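PDB 4FYE: SidF, inhibitor of growth family, member 3 from Legionella pneumophila subsp. pneumophila, which acts as a phosphoinositide phosphatase that probably removes the 3-phosphate of phosphatidylinositol 3,4,5-trisphosphate. Local coordinates for residues E10-H15 with F41-L46; G48-V53 with N181-I186; A272-S277 with A292-N297; K477-S482 with A555-Y560; Q486-K491 with E548-I553. The protein carries 1 engineered substitution. All blocks are in the same frame, centred on the assembly; numbering follows the deposited sequence.

Interaction 1: residues E10-H15 with F41-L46; sequences ETYVTH and FKDPML
Tyr12 and Met45 bury the most surface where the short N-terminal helix 9-16 meets the turn after strand 39-42, and His15 adds a second aromatic surface one helical turn on. The Tyr12 side chain extends anti to its own backbone nitrogen (chi1 -169°), which carries the hydroxyl to the carboxylate of Asp43. There the syn lone pair of Asp43 OD2 receives the hydroxyl, Tyr12 OH, at 2.6 Å, with Asp43 OD2 lying at the edge of the Tyr12 ring, near its plane. Met45 runs past the same ring in the opposite direction, bringing Met45 CE to 3.7 Å from Tyr12 CD1 in an oblique Met-aromatic contact. Its sulfur meanwhile makes a sulfur-aromatic contact over a face of the imidazole, with Met45 SD 4.4 Å from the centroid of the His15 ring and 19° off its normal. Pro44 CG packs 3.9 Å from His15 CB. The other carboxylate oxygen is held by the backbone: Asp43 OD1 accepts from Met45 N at 2.8 Å and from Leu46 N at 2.6 Å, one from each face of the carboxylate plane. Asp43 thus closes an Asx turn directly after edge strand 39-42, while Tyr12 of helix 9-16 binds its other oxygen.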
# COMPACT_ATOMS: atom_id res chain seq x y z
N GLU A 10 5.55 4.24 -17.34
CA GLU A 10 6.82 3.75 -17.77
C GLU A 10 7.74 4.89 -18.15
O GLU A 10 8.94 4.86 -17.79
CB GLU A 10 6.73 2.75 -18.93
CG GLU A 10 8.08 2.09 -19.16
CD GLU A 10 8.21 1.18 -20.40
OE1 GLU A 10 9.33 1.14 -21.01
OE2 GLU A 10 7.21 0.49 -20.76
N THR A 11 7.23 5.89 -18.89
CA THR A 11 8.17 6.92 -19.32
C THR A 11 8.62 7.72 -18.08
O THR A 11 9.80 7.95 -17.86
CB THR A 11 7.69 7.84 -20.48
OG1 THR A 11 7.13 9.01 -19.92
CG2 THR A 11 6.68 7.16 -21.40
N TYR A 12 7.68 8.09 -17.24
CA TYR A 12 8.08 8.65 -15.97
C TYR A 12 9.12 7.85 -15.15
O TYR A 12 10.12 8.42 -14.69
CB TYR A 12 6.88 8.96 -15.12
CG TYR A 12 7.18 9.79 -13.90
CD1 TYR A 12 7.98 10.95 -13.95
CD2 TYR A 12 6.60 9.47 -12.70
CE1 TYR A 12 8.21 11.73 -12.81
CE2 TYR A 12 6.80 10.25 -11.57
CZ TYR A 12 7.59 11.37 -11.63
OH TYR A 12 7.77 12.08 -10.45
N VAL A 13 8.93 6.56 -14.98
CA VAL A 13 9.86 5.76 -14.17
C VAL A 13 11.26 5.78 -14.80
O VAL A 13 12.31 5.83 -14.10
CB VAL A 13 9.34 4.32 -14.09
CG1 VAL A 13 10.41 3.39 -13.59
CG2 VAL A 13 8.00 4.26 -13.27
N THR A 14 11.28 5.79 -16.14
CA THR A 14 12.50 5.84 -16.88
C THR A 14 13.22 7.15 -16.65
O THR A 14 14.42 7.16 -16.41
CB THR A 14 12.22 5.72 -18.37
OG1 THR A 14 11.66 4.42 -18.63
CG2 THR A 14 13.51 5.91 -19.15
N HIS A 15 12.52 8.27 -16.73
CA HIS A 15 13.19 9.54 -16.40
C HIS A 15 13.74 9.55 -15.00
O HIS A 15 14.80 10.06 -14.76
CB HIS A 15 12.26 10.70 -16.64
CG HIS A 15 12.14 11.07 -18.08
ND1 HIS A 15 12.87 12.07 -18.63
CD2 HIS A 15 11.40 10.50 -19.10
CE1 HIS A 15 12.58 12.15 -19.94
NE2 HIS A 15 11.68 11.18 -20.23
N PHE A 41 17.60 14.90 -5.05
CA PHE A 41 17.69 15.31 -6.44
C PHE A 41 16.40 16.01 -6.89
O PHE A 41 15.34 15.92 -6.23
CB PHE A 41 17.84 14.06 -7.30
CG PHE A 41 19.13 13.30 -7.11
CD1 PHE A 41 20.32 13.77 -7.66
CD2 PHE A 41 19.13 12.04 -6.46
CE1 PHE A 41 21.51 13.05 -7.52
CE2 PHE A 41 20.30 11.33 -6.31
CZ PHE A 41 21.51 11.83 -6.85
N LYS A 42 16.44 16.68 -8.04
CA LYS A 42 15.22 17.41 -8.50
C LYS A 42 14.39 16.44 -9.28
O LYS A 42 14.94 15.56 -9.94
CB LYS A 42 15.58 18.61 -9.35
CG LYS A 42 16.13 19.82 -8.60
CD LYS A 42 16.11 21.03 -9.56
CE LYS A 42 17.05 22.17 -9.20
NZ LYS A 42 17.18 23.15 -10.35
N ASP A 43 13.06 16.55 -9.20
CA ASP A 43 12.21 15.69 -10.03
C ASP A 43 12.44 16.00 -11.51
O ASP A 43 12.52 17.17 -11.90
CB ASP A 43 10.75 15.86 -9.66
CG ASP A 43 9.86 14.81 -10.31
OD1 ASP A 43 9.48 15.04 -11.50
OD2 ASP A 43 9.57 13.77 -9.66
N PRO A 44 12.62 14.96 -12.34
CA PRO A 44 12.95 15.22 -13.74
C PRO A 44 11.78 15.83 -14.50
O PRO A 44 11.94 16.22 -15.67
CB PRO A 44 13.22 13.83 -14.32
CG PRO A 44 12.49 12.88 -13.41
CD PRO A 44 12.46 13.52 -12.05
N MET A 45 10.63 15.92 -13.87
CA MET A 45 9.46 16.31 -14.62
C MET A 45 8.57 17.27 -13.88
O MET A 45 8.11 18.22 -14.47
CB MET A 45 8.66 15.07 -15.08
CG MET A 45 9.51 14.16 -15.96
SD MET A 45 8.69 13.25 -17.27
CE MET A 45 7.00 13.18 -16.67
N LEU A 46 8.33 17.05 -12.59
CA LEU A 46 7.54 18.00 -11.85
C LEU A 46 8.37 19.06 -11.14
O LEU A 46 9.19 18.75 -10.27
CB LEU A 46 6.58 17.29 -10.91
CG LEU A 46 5.38 18.17 -10.49
CD1 LEU A 46 4.92 19.23 -11.50
CD2 LEU A 46 4.24 17.24 -10.09

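Interaction 2: residues G48-V53 with N181-I186; sequences GKQVVV and NRDTLI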
# COMPACT_ATOMS: atom_id res chain seq x y z
N GLY A 48 8.74 21.64 -8.73
CA GLY A 48 9.31 21.76 -7.36
C GLY A 48 9.31 20.45 -6.56
O GLY A 48 9.41 20.48 -5.36
N LYS A 49 9.16 19.30 -7.22
CA LYS A 49 9.23 18.02 -6.51
C LYS A 49 10.68 17.45 -6.40
O LYS A 49 11.57 17.76 -7.22
CB LYS A 49 8.24 16.98 -7.04
CG LYS A 49 6.77 17.42 -7.21
CD LYS A 49 6.12 18.06 -5.99
CE LYS A 49 4.59 18.14 -6.14
NZ LYS A 49 3.89 18.55 -4.88
N GLN A 50 10.89 16.64 -5.36
CA GLN A 50 12.19 16.05 -5.13
C GLN A 50 12.16 14.55 -5.12
O GLN A 50 11.10 13.95 -4.92
CB GLN A 50 12.80 16.59 -3.84
CG GLN A 50 13.46 17.95 -4.08
CD GLN A 50 13.79 18.70 -2.80
OE1 GLN A 50 13.96 18.10 -1.73
NE2 GLN A 50 13.89 20.03 -2.90
N VAL A 51 13.35 13.97 -5.22
CA VAL A 51 13.51 12.56 -5.29
C VAL A 51 14.63 12.13 -4.38
O VAL A 51 15.71 12.71 -4.45
CB VAL A 51 13.90 12.21 -6.70
CG1 VAL A 51 14.01 10.73 -6.87
CG2 VAL A 51 12.87 12.79 -7.63
N VAL A 52 14.41 11.11 -3.55
CA VAL A 52 15.51 10.63 -2.76
C VAL A 52 15.93 9.24 -3.27
O VAL A 52 15.07 8.34 -3.40
CB VAL A 52 15.10 10.44 -1.32
CG1 VAL A 52 16.33 10.05 -0.51
CG2 VAL A 52 14.40 11.69 -0.75
N VAL A 53 17.22 9.03 -3.50
CA VAL A 53 17.70 7.79 -4.14
C VAL A 53 18.79 7.13 -3.26
O VAL A 53 19.67 7.80 -2.74
CB VAL A 53 18.26 8.08 -5.57
CG1 VAL A 53 18.77 6.81 -6.26
CG2 VAL A 53 17.20 8.71 -6.49
N ASN A 181 4.34 18.28 0.69
CA ASN A 181 5.27 18.04 -0.44
C ASN A 181 6.09 16.78 -0.32
O ASN A 181 7.22 16.78 0.21
CB ASN A 181 6.17 19.26 -0.70
CG ASN A 181 6.40 19.51 -2.19
OD1 ASN A 181 6.71 20.64 -2.61
ND2 ASN A 181 6.28 18.46 -3.00
N ARG A 182 5.51 15.68 -0.79
CA ARG A 182 6.13 14.36 -0.62
C ARG A 182 7.10 14.04 -1.77
O ARG A 182 6.81 14.22 -2.96
CB ARG A 182 5.09 13.25 -0.45
CG ARG A 182 3.98 13.51 0.56
CD ARG A 182 2.65 13.81 -0.13
NE ARG A 182 1.82 12.62 -0.43
CZ ARG A 182 2.07 11.34 -0.09
NH1 ARG A 182 3.15 10.98 0.60
NH2 ARG A 182 1.22 10.40 -0.46
N ASP A 183 8.25 13.53 -1.38
CA ASP A 183 9.29 13.19 -2.28
C ASP A 183 9.04 11.79 -2.90
O ASP A 183 8.44 10.89 -2.29
CB ASP A 183 10.60 13.18 -1.49
CG ASP A 183 11.02 14.55 -1.00
OD1 ASP A 183 10.56 15.59 -1.54
OD2 ASP A 183 11.84 14.59 -0.04
N THR A 184 9.53 11.58 -4.09
CA THR A 184 9.55 10.25 -4.62
C THR A 184 10.71 9.47 -3.99
O THR A 184 11.79 10.02 -3.81
CB THR A 184 9.74 10.31 -6.14
OG1 THR A 184 8.51 10.74 -6.73
CG2 THR A 184 9.97 8.97 -6.63
N LEU A 185 10.51 8.20 -3.66
CA LEU A 185 11.58 7.50 -3.05
C LEU A 185 12.01 6.29 -3.85
O LEU A 185 11.16 5.46 -4.26
CB LEU A 185 11.14 7.04 -1.67
CG LEU A 185 10.35 8.05 -0.88
CD1 LEU A 185 9.75 7.22 0.25
CD2 LEU A 185 11.27 9.17 -0.33
N ILE A 186 13.34 6.18 -4.04
CA ILE A 186 13.92 5.15 -4.89
C ILE A 186 15.05 4.36 -4.22
O ILE A 186 15.97 4.92 -3.63
CB ILE A 186 14.46 5.77 -6.19
CG1 ILE A 186 13.37 6.55 -6.89
CG2 ILE A 186 14.87 4.66 -7.19
CD1 ILE A 186 13.81 7.05 -8.26
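Ile186 lies beside Val53 and reaches back over Val51, spanning two residues of the neighbouring strand from one position. With CG1 set beside the backbone nitrogen (chi1 -55°) and the chain then extended, Ile186 CD1 comes to 3.9 Å from Val51 CG1, while Ile186 CB rests 4.0 Å from Val53 CG2. Thr184 shares this face, over which Leu16 and Tyr12 of helix 9-16 pack. On the opposite face Val52 and Leu185 point the same way, Val52 CG2 being 4.0 Å from Leu185 CD2, and Asp183 turns its carboxylate to the hydroxyl of Tyr32. Between the two faces run the backbone bonds: Thr184 N to Gln50 O (3.0 Å), Val52 N to Thr184 O (2.8 Å) and Ile186 N to Val52 O (2.8 Å). Their alternation is that of parallel strands, and the two short axes run parallel to within 18°. Since the chain between them is mostly helical, the pair illustrates how a helical crossover connection places two parallel strands side by side, here inside a mixed six-stranded sheet.

Interaction 3: residues A272-S277 with A292-N297; sequences ARMPYS and AVTLIN
At an inverse gamma turn centred on Pro275 and closed by a weak bond, in the loop after strand 260-268, Met274 and Pro275 pack on helix 284-311. The Pro275 ring meets the helix through its outer carbons: Pro275 CD is 3.7 Å from Val293 CG1, the branch that stands anti to the Val293 backbone nitrogen (chi1 165°), and Pro275 CG is nearly as close. Next to it Met274 and Thr294 lie side by side and point the same way, with Met274 CB 3.3 Å from Thr294 CG2. The loop thus folds back on the helix that follows it in sequence. Ala272 pairs its backbone with Lys647, in the segment after strand 641-645, whose sequence resembles the CX5R phosphate-binding loop of cysteine-based phosphatases, with serine in the cysteine position. A turn along the helix, the Asn297 amide faces the carbonyl of Arg273. The modelled distance of 2.4 Å from Asn297 ND2 to Arg273 O is too short to be taken literally, although the angle of 155° at the hydrogen suits a bond. The other end of this amide, Asn297 OD1, accepts from the backbone of Gly242. Arg273 leads its guanidinium away, to a hydrogen bond with Gln298, a salt bridge with Glu356 and a cation-pi contact with Tyr358.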
# COMPACT_ATOMS: atom_id res chain seq x y z
N ALA A 272 -5.50 3.97 6.99
CA ALA A 272 -6.92 3.95 7.27
C ALA A 272 -7.56 5.10 6.50
O ALA A 272 -7.04 6.21 6.44
CB ALA A 272 -7.16 4.10 8.75
N ARG A 273 -8.69 4.79 5.89
CA ARG A 273 -9.41 5.70 5.03
C ARG A 273 -10.24 6.57 5.92
O ARG A 273 -10.98 7.43 5.47
CB ARG A 273 -10.35 4.94 4.12
CG ARG A 273 -9.73 4.44 2.84
CD ARG A 273 -10.38 3.16 2.41
NE ARG A 273 -9.38 2.15 2.13
CZ ARG A 273 -9.28 1.50 0.99
NH1 ARG A 273 -10.14 1.75 0.02
NH2 ARG A 273 -8.34 0.60 0.82
N MET A 274 -10.15 6.29 7.20
CA MET A 274 -10.99 6.92 8.12
C MET A 274 -10.15 7.56 9.13
O MET A 274 -9.11 7.04 9.48
CB MET A 274 -11.85 5.89 8.76
CG MET A 274 -11.07 4.77 9.32
SD MET A 274 -12.15 4.18 10.63
CE MET A 274 -13.06 3.04 9.60
N PRO A 275 -10.59 8.72 9.60
CA PRO A 275 -9.82 9.39 10.63
C PRO A 275 -10.04 8.69 11.98
O PRO A 275 -10.94 9.01 12.77
CB PRO A 275 -10.36 10.82 10.60
CG PRO A 275 -11.61 10.80 9.75
CD PRO A 275 -11.88 9.39 9.33
N TYR A 276 -9.21 7.69 12.20
CA TYR A 276 -9.07 6.94 13.45
C TYR A 276 -9.18 7.72 14.78
O TYR A 276 -9.97 7.36 15.64
CB TYR A 276 -7.72 6.20 13.42
CG TYR A 276 -6.47 6.98 12.91
CD1 TYR A 276 -6.52 8.36 12.56
CD2 TYR A 276 -5.24 6.33 12.81
CE1 TYR A 276 -5.38 9.03 12.11
CE2 TYR A 276 -4.11 6.99 12.36
CZ TYR A 276 -4.18 8.32 12.02
OH TYR A 276 -3.02 8.92 11.58
N SER A 277 -8.39 8.79 14.89
CA SER A 277 -8.20 9.52 16.14
C SER A 277 -9.48 10.13 16.68
O SER A 277 -9.72 10.15 17.88
CB SER A 277 -7.16 10.61 15.94
OG SER A 277 -7.42 11.35 14.76
N ALA A 292 -19.10 8.44 7.10
CA ALA A 292 -19.30 9.23 5.88
C ALA A 292 -17.97 9.62 5.25
O ALA A 292 -17.85 9.62 4.01
CB ALA A 292 -20.12 10.48 6.14
N VAL A 293 -17.03 10.00 6.12
CA VAL A 293 -15.72 10.41 5.64
C VAL A 293 -15.07 9.22 4.97
O VAL A 293 -14.36 9.36 4.00
CB VAL A 293 -14.84 10.84 6.80
CG1 VAL A 293 -13.40 10.92 6.38
CG2 VAL A 293 -15.34 12.18 7.31
N THR A 294 -15.34 8.02 5.47
CA THR A 294 -14.65 6.94 4.89
C THR A 294 -15.19 6.69 3.50
O THR A 294 -14.40 6.32 2.60
CB THR A 294 -14.41 5.69 5.81
OG1 THR A 294 -14.98 4.50 5.26
CG2 THR A 294 -14.78 5.88 7.30
N LEU A 295 -16.50 6.94 3.31
CA LEU A 295 -17.12 6.91 2.00
C LEU A 295 -16.54 8.03 1.09
O LEU A 295 -16.11 7.81 -0.04
CB LEU A 295 -18.59 7.13 2.14
CG LEU A 295 -19.67 6.45 1.30
CD1 LEU A 295 -20.59 7.54 0.80
CD2 LEU A 295 -19.15 5.63 0.15
N ILE A 296 -16.51 9.25 1.59
CA ILE A 296 -15.85 10.33 0.93
C ILE A 296 -14.41 9.95 0.45
O ILE A 296 -14.09 10.03 -0.77
CB ILE A 296 -15.93 11.57 1.84
CG1 ILE A 296 -17.36 12.15 1.74
CG2 ILE A 296 -14.88 12.59 1.46
CD1 ILE A 296 -17.72 13.16 2.82
N ASN A 297 -13.56 9.51 1.38
CA ASN A 297 -12.26 8.98 1.02
C ASN A 297 -12.31 7.77 0.11
O ASN A 297 -11.46 7.66 -0.77
CB ASN A 297 -11.54 8.60 2.26
CG ASN A 297 -11.17 9.80 3.07
OD1 ASN A 297 -11.27 10.97 2.62
ND2 ASN A 297 -10.69 9.53 4.29

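Interaction 4: residues K477-S482 with A555-Y560; sequences KGPDVS and ALRKAY
Gly478 leaves the end of helix 467-476 with a positive phi of 67°, and the backbone that follows is laid across one face of the Tyr560 ring. Two CH-pi contacts result: Gly478 CA stands 3.9 Å from the ring centroid of Tyr560, 16° off the normal, and Pro479 CD 4.1 Å from the same Tyr560 centroid. The ring is presented to the loop because Tyr560 CG lies anti to its backbone nitrogen (chi1 180°). Pro479 also fills the angle between this side chain and the helix, its CG being 3.6 Å from Tyr560 CB and 3.4 Å from Leu556 O. Farther along, Val481 CG1 sits over one face of the Arg557 guanidinium, 4.1 Å from Arg557 NH2, the two side chains crossing at about a right angle. Val481 occupies the N-cap position of helix 482-514. Arg557 of helix 522-583 gains a salt bridge from Asp450 and a hydrogen bond from Asn446, both of helix 438-458, and the backbone carbonyl of Leu475 in helix 467-476 accepts from the Tyr560 hydroxyl.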
# COMPACT_ATOMS: atom_id res chain seq x y z
N LYS A 477 -11.93 -25.74 -11.92
CA LYS A 477 -13.33 -25.36 -12.04
C LYS A 477 -14.03 -25.54 -10.71
O LYS A 477 -15.03 -24.90 -10.45
CB LYS A 477 -14.02 -26.20 -13.11
CG LYS A 477 -14.15 -25.50 -14.46
CD LYS A 477 -15.30 -24.49 -14.44
CE LYS A 477 -15.56 -23.91 -15.82
NZ LYS A 477 -16.37 -22.64 -15.80
N GLY A 478 -13.47 -26.40 -9.86
CA GLY A 478 -14.07 -26.71 -8.57
C GLY A 478 -15.40 -27.47 -8.66
O GLY A 478 -15.78 -27.97 -9.72
N PRO A 479 -16.14 -27.54 -7.54
CA PRO A 479 -17.45 -28.18 -7.61
C PRO A 479 -18.52 -27.28 -8.24
O PRO A 479 -18.45 -26.07 -8.13
CB PRO A 479 -17.77 -28.50 -6.15
CG PRO A 479 -16.88 -27.62 -5.33
CD PRO A 479 -15.86 -26.95 -6.22
N ASP A 480 -19.49 -27.89 -8.90
CA ASP A 480 -20.58 -27.18 -9.59
C ASP A 480 -21.43 -26.41 -8.59
O ASP A 480 -22.26 -26.98 -7.87
CB ASP A 480 -21.44 -28.19 -10.37
CG ASP A 480 -22.56 -27.54 -11.19
OD1 ASP A 480 -23.35 -28.33 -11.78
OD2 ASP A 480 -22.64 -26.27 -11.27
N VAL A 481 -21.24 -25.11 -8.58
CA VAL A 481 -21.91 -24.26 -7.62
C VAL A 481 -22.64 -23.09 -8.31
O VAL A 481 -22.94 -22.05 -7.71
CB VAL A 481 -20.89 -23.79 -6.57
CG1 VAL A 481 -20.00 -22.68 -7.11
CG2 VAL A 481 -21.57 -23.43 -5.26
N SER A 482 -22.95 -23.31 -9.59
CA SER A 482 -23.55 -22.29 -10.46
C SER A 482 -24.86 -21.82 -9.88
O SER A 482 -25.24 -20.63 -10.00
CB SER A 482 -23.80 -22.88 -11.85
OG SER A 482 -22.85 -23.89 -12.17
N ALA A 555 -18.13 -24.39 2.11
CA ALA A 555 -18.25 -25.80 2.52
C ALA A 555 -17.91 -26.78 1.40
O ALA A 555 -17.11 -27.71 1.58
CB ALA A 555 -19.66 -26.08 3.01
N LEU A 556 -18.53 -26.55 0.24
CA LEU A 556 -18.34 -27.41 -0.91
C LEU A 556 -16.98 -27.22 -1.57
O LEU A 556 -16.37 -28.18 -2.04
CB LEU A 556 -19.45 -27.18 -1.93
CG LEU A 556 -20.82 -27.75 -1.49
CD1 LEU A 556 -21.87 -27.16 -2.40
CD2 LEU A 556 -20.88 -29.29 -1.49
N ARG A 557 -16.48 -26.00 -1.58
CA ARG A 557 -15.12 -25.84 -2.11
C ARG A 557 -14.15 -26.58 -1.20
O ARG A 557 -13.23 -27.28 -1.65
CB ARG A 557 -14.78 -24.37 -2.33
CG ARG A 557 -15.01 -23.93 -3.79
CD ARG A 557 -15.74 -22.60 -3.97
NE ARG A 557 -15.77 -22.22 -5.38
CZ ARG A 557 -16.34 -21.14 -5.90
NH1 ARG A 557 -16.97 -20.25 -5.15
NH2 ARG A 557 -16.28 -20.94 -7.20
N LYS A 558 -14.42 -26.49 0.10
CA LYS A 558 -13.53 -27.01 1.11
C LYS A 558 -13.43 -28.54 0.93
O LYS A 558 -12.35 -29.09 0.75
CB LYS A 558 -14.06 -26.61 2.49
CG LYS A 558 -13.27 -27.10 3.71
CD LYS A 558 -13.82 -26.41 4.96
CE LYS A 558 -12.78 -26.14 6.05
NZ LYS A 558 -12.61 -27.35 6.86
N ALA A 559 -14.57 -29.21 0.94
CA ALA A 559 -14.55 -30.66 0.75
C ALA A 559 -13.95 -31.05 -0.61
O ALA A 559 -13.31 -32.10 -0.71
CB ALA A 559 -15.95 -31.24 0.90
N TYR A 560 -14.17 -30.22 -1.64
CA TYR A 560 -13.64 -30.53 -2.96
C TYR A 560 -12.13 -30.40 -2.95
O TYR A 560 -11.42 -31.27 -3.47
CB TYR A 560 -14.20 -29.58 -3.98
CG TYR A 560 -13.70 -29.82 -5.38
CD1 TYR A 560 -12.47 -29.33 -5.79
CD2 TYR A 560 -14.48 -30.55 -6.32
CE1 TYR A 560 -11.99 -29.53 -7.06
CE2 TYR A 560 -14.02 -30.76 -7.62
CZ TYR A 560 -12.77 -30.25 -7.99
OH TYR A 560 -12.27 -30.42 -9.27

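Interaction 5: residues Q486-K491 with E548-I553; sequences QQITEK and ELHNQI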
# COMPACT_ATOMS: atom_id res chain seq x y z
N GLN A 486 -25.78 -18.03 -8.92
CA GLN A 486 -26.96 -17.39 -9.50
C GLN A 486 -27.80 -16.65 -8.45
O GLN A 486 -28.17 -15.48 -8.62
CB GLN A 486 -27.84 -18.45 -10.19
CG GLN A 486 -28.81 -17.91 -11.23
CD GLN A 486 -28.07 -17.34 -12.43
OE1 GLN A 486 -28.10 -17.93 -13.50
NE2 GLN A 486 -27.39 -16.19 -12.25
N GLN A 487 -28.08 -17.36 -7.37
CA GLN A 487 -28.83 -16.84 -6.24
C GLN A 487 -28.16 -15.62 -5.56
O GLN A 487 -28.85 -14.81 -4.90
CB GLN A 487 -28.99 -17.96 -5.22
CG GLN A 487 -29.83 -19.16 -5.66
CD GLN A 487 -30.29 -19.99 -4.45
OE1 GLN A 487 -30.21 -21.23 -4.47
NE2 GLN A 487 -30.74 -19.29 -3.40
N ILE A 488 -26.83 -15.51 -5.68
CA ILE A 488 -26.07 -14.41 -5.08
C ILE A 488 -26.08 -13.18 -5.99
O ILE A 488 -26.38 -12.05 -5.56
CB ILE A 488 -24.59 -14.82 -4.79
CG1 ILE A 488 -24.48 -15.79 -3.60
CG2 ILE A 488 -23.70 -13.59 -4.54
CD1 ILE A 488 -23.05 -16.27 -3.35
N THR A 489 -25.74 -13.40 -7.25
CA THR A 489 -25.66 -12.30 -8.19
C THR A 489 -27.04 -11.69 -8.41
O THR A 489 -27.15 -10.47 -8.55
CB THR A 489 -24.93 -12.69 -9.47
OG1 THR A 489 -24.99 -14.11 -9.61
CG2 THR A 489 -23.44 -12.27 -9.33
N GLU A 490 -28.07 -12.53 -8.36
CA GLU A 490 -29.45 -12.00 -8.22
C GLU A 490 -29.61 -11.11 -6.97
O GLU A 490 -30.01 -9.94 -7.09
CB GLU A 490 -30.53 -13.11 -8.26
CG GLU A 490 -30.73 -13.76 -9.62
CD GLU A 490 -31.62 -15.01 -9.54
OE1 GLU A 490 -31.35 -15.91 -8.71
OE2 GLU A 490 -32.59 -15.10 -10.33
N LYS A 491 -29.27 -11.61 -5.78
CA LYS A 491 -29.44 -10.71 -4.62
C LYS A 491 -28.54 -9.49 -4.57
O LYS A 491 -28.94 -8.44 -4.07
CB LYS A 491 -29.50 -11.41 -3.27
CG LYS A 491 -30.24 -10.52 -2.27
CD LYS A 491 -29.90 -10.82 -0.81
CE LYS A 491 -30.33 -12.22 -0.35
NZ LYS A 491 -31.78 -12.38 -0.01
N GLU A 548 -24.65 -15.98 3.88
CA GLU A 548 -25.17 -17.32 4.22
C GLU A 548 -24.92 -18.22 3.02
O GLU A 548 -24.55 -19.38 3.16
CB GLU A 548 -26.68 -17.29 4.55
CG GLU A 548 -27.07 -17.00 6.00
CD GLU A 548 -27.49 -18.25 6.79
OE1 GLU A 548 -28.62 -18.77 6.59
OE2 GLU A 548 -26.69 -18.71 7.65
N LEU A 549 -25.11 -17.64 1.84
CA LEU A 549 -24.94 -18.36 0.58
C LEU A 549 -23.46 -18.65 0.30
O LEU A 549 -23.10 -19.81 -0.04
CB LEU A 549 -25.59 -17.58 -0.55
CG LEU A 549 -27.13 -17.59 -0.48
CD1 LEU A 549 -27.77 -16.72 -1.56
CD2 LEU A 549 -27.65 -19.02 -0.54
N HIS A 550 -22.62 -17.62 0.48
CA HIS A 550 -21.18 -17.79 0.38
C HIS A 550 -20.75 -18.90 1.29
O HIS A 550 -19.99 -19.78 0.88
CB HIS A 550 -20.39 -16.50 0.66
CG HIS A 550 -20.21 -15.60 -0.57
ND1 HIS A 550 -19.58 -16.01 -1.69
CD2 HIS A 550 -20.63 -14.30 -0.82
CE1 HIS A 550 -19.62 -15.03 -2.63
NE2 HIS A 550 -20.25 -13.98 -2.09
N ASN A 551 -21.25 -18.90 2.52
CA ASN A 551 -20.81 -19.92 3.47
C ASN A 551 -21.16 -21.32 2.98
O ASN A 551 -20.40 -22.26 3.18
CB ASN A 551 -21.32 -19.63 4.90
CG ASN A 551 -20.63 -18.40 5.51
OD1 ASN A 551 -21.22 -17.63 6.28
ND2 ASN A 551 -19.38 -18.19 5.14
N GLN A 552 -22.26 -21.46 2.26
CA GLN A 552 -22.57 -22.77 1.69
C GLN A 552 -21.63 -23.12 0.54
O GLN A 552 -21.26 -24.29 0.36
CB GLN A 552 -24.03 -22.83 1.23
CG GLN A 552 -25.07 -22.80 2.34
CD GLN A 552 -26.46 -22.60 1.76
OE1 GLN A 552 -27.01 -23.49 1.08
NE2 GLN A 552 -27.03 -21.42 1.98
N ILE A 553 -21.22 -22.12 -0.23
CA ILE A 553 -20.27 -22.38 -1.31
C ILE A 553 -18.90 -22.83 -0.76
O ILE A 553 -18.29 -23.79 -1.24
CB ILE A 553 -20.16 -21.18 -2.25
CG1 ILE A 553 -21.50 -21.04 -2.99
CG2 ILE A 553 -18.96 -21.31 -3.18
CD1 ILE A 553 -21.64 -19.86 -3.92
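Apolar packing accounts for most of this contact, and Ile488 is at its centre. Its side chain slides past that of Leu549 in the opposite direction, Ile488 CG1 coming to 3.7 Å from Leu549 CB. One turn on, the terminal methyls meet, with Ile488 CD1 3.9 Å from Ile553 CD1. Leu549 also reaches the preceding residue, Leu549 CD1 lying 4.0 Å from Gln487 O and touching the base of the Gln487 side chain. The second kind of interaction is a CH-pi contact. Because Ile488 CG1 is beside the backbone nitrogen (chi1 -72°) and the chain runs on extended, Ile488 CD1 stands almost exactly above the middle of the His550 imidazole, 3.7 Å from its centroid and 8° off the normal. A single methyl thereby serves a ring face and an aliphatic neighbour at once. The short helical axes are 10.2 Å apart and run antiparallel at 157°, as expected of a helical hairpin and consistent with the predicted coiled coil. Helix 438-458 flanks the pair: its Asn446 bonds to His550 ND1 and packs on Ile553, while Leu484, nearer the start of helix 482-514, continues the apolar seam against Leu549 and Ile553.

The five contacts form two clusters and one isolated member. Interactions 1 and 2, centres about 10 Å apart, form one end of the six-stranded sheet, whose outermost strand there, 39-42, is bonded to strand 50-55 through Phe41 and Val51. Interactions 4 and 5, centres about 13 Å apart, share helix 522-583 and meet where Val481 packs on Ile553; along the sequence 5 falls between the segments of 4. The clusters lie on opposite sides of the chain centre, some 47 to 49 Å apart. Interaction 3 lies between them: its helix 284-311 packs on helix 482-514, while its loop follows strand 260-268, the sheet's other edge, consistent with sheet and helical hairpin being joined into one phosphatase chain.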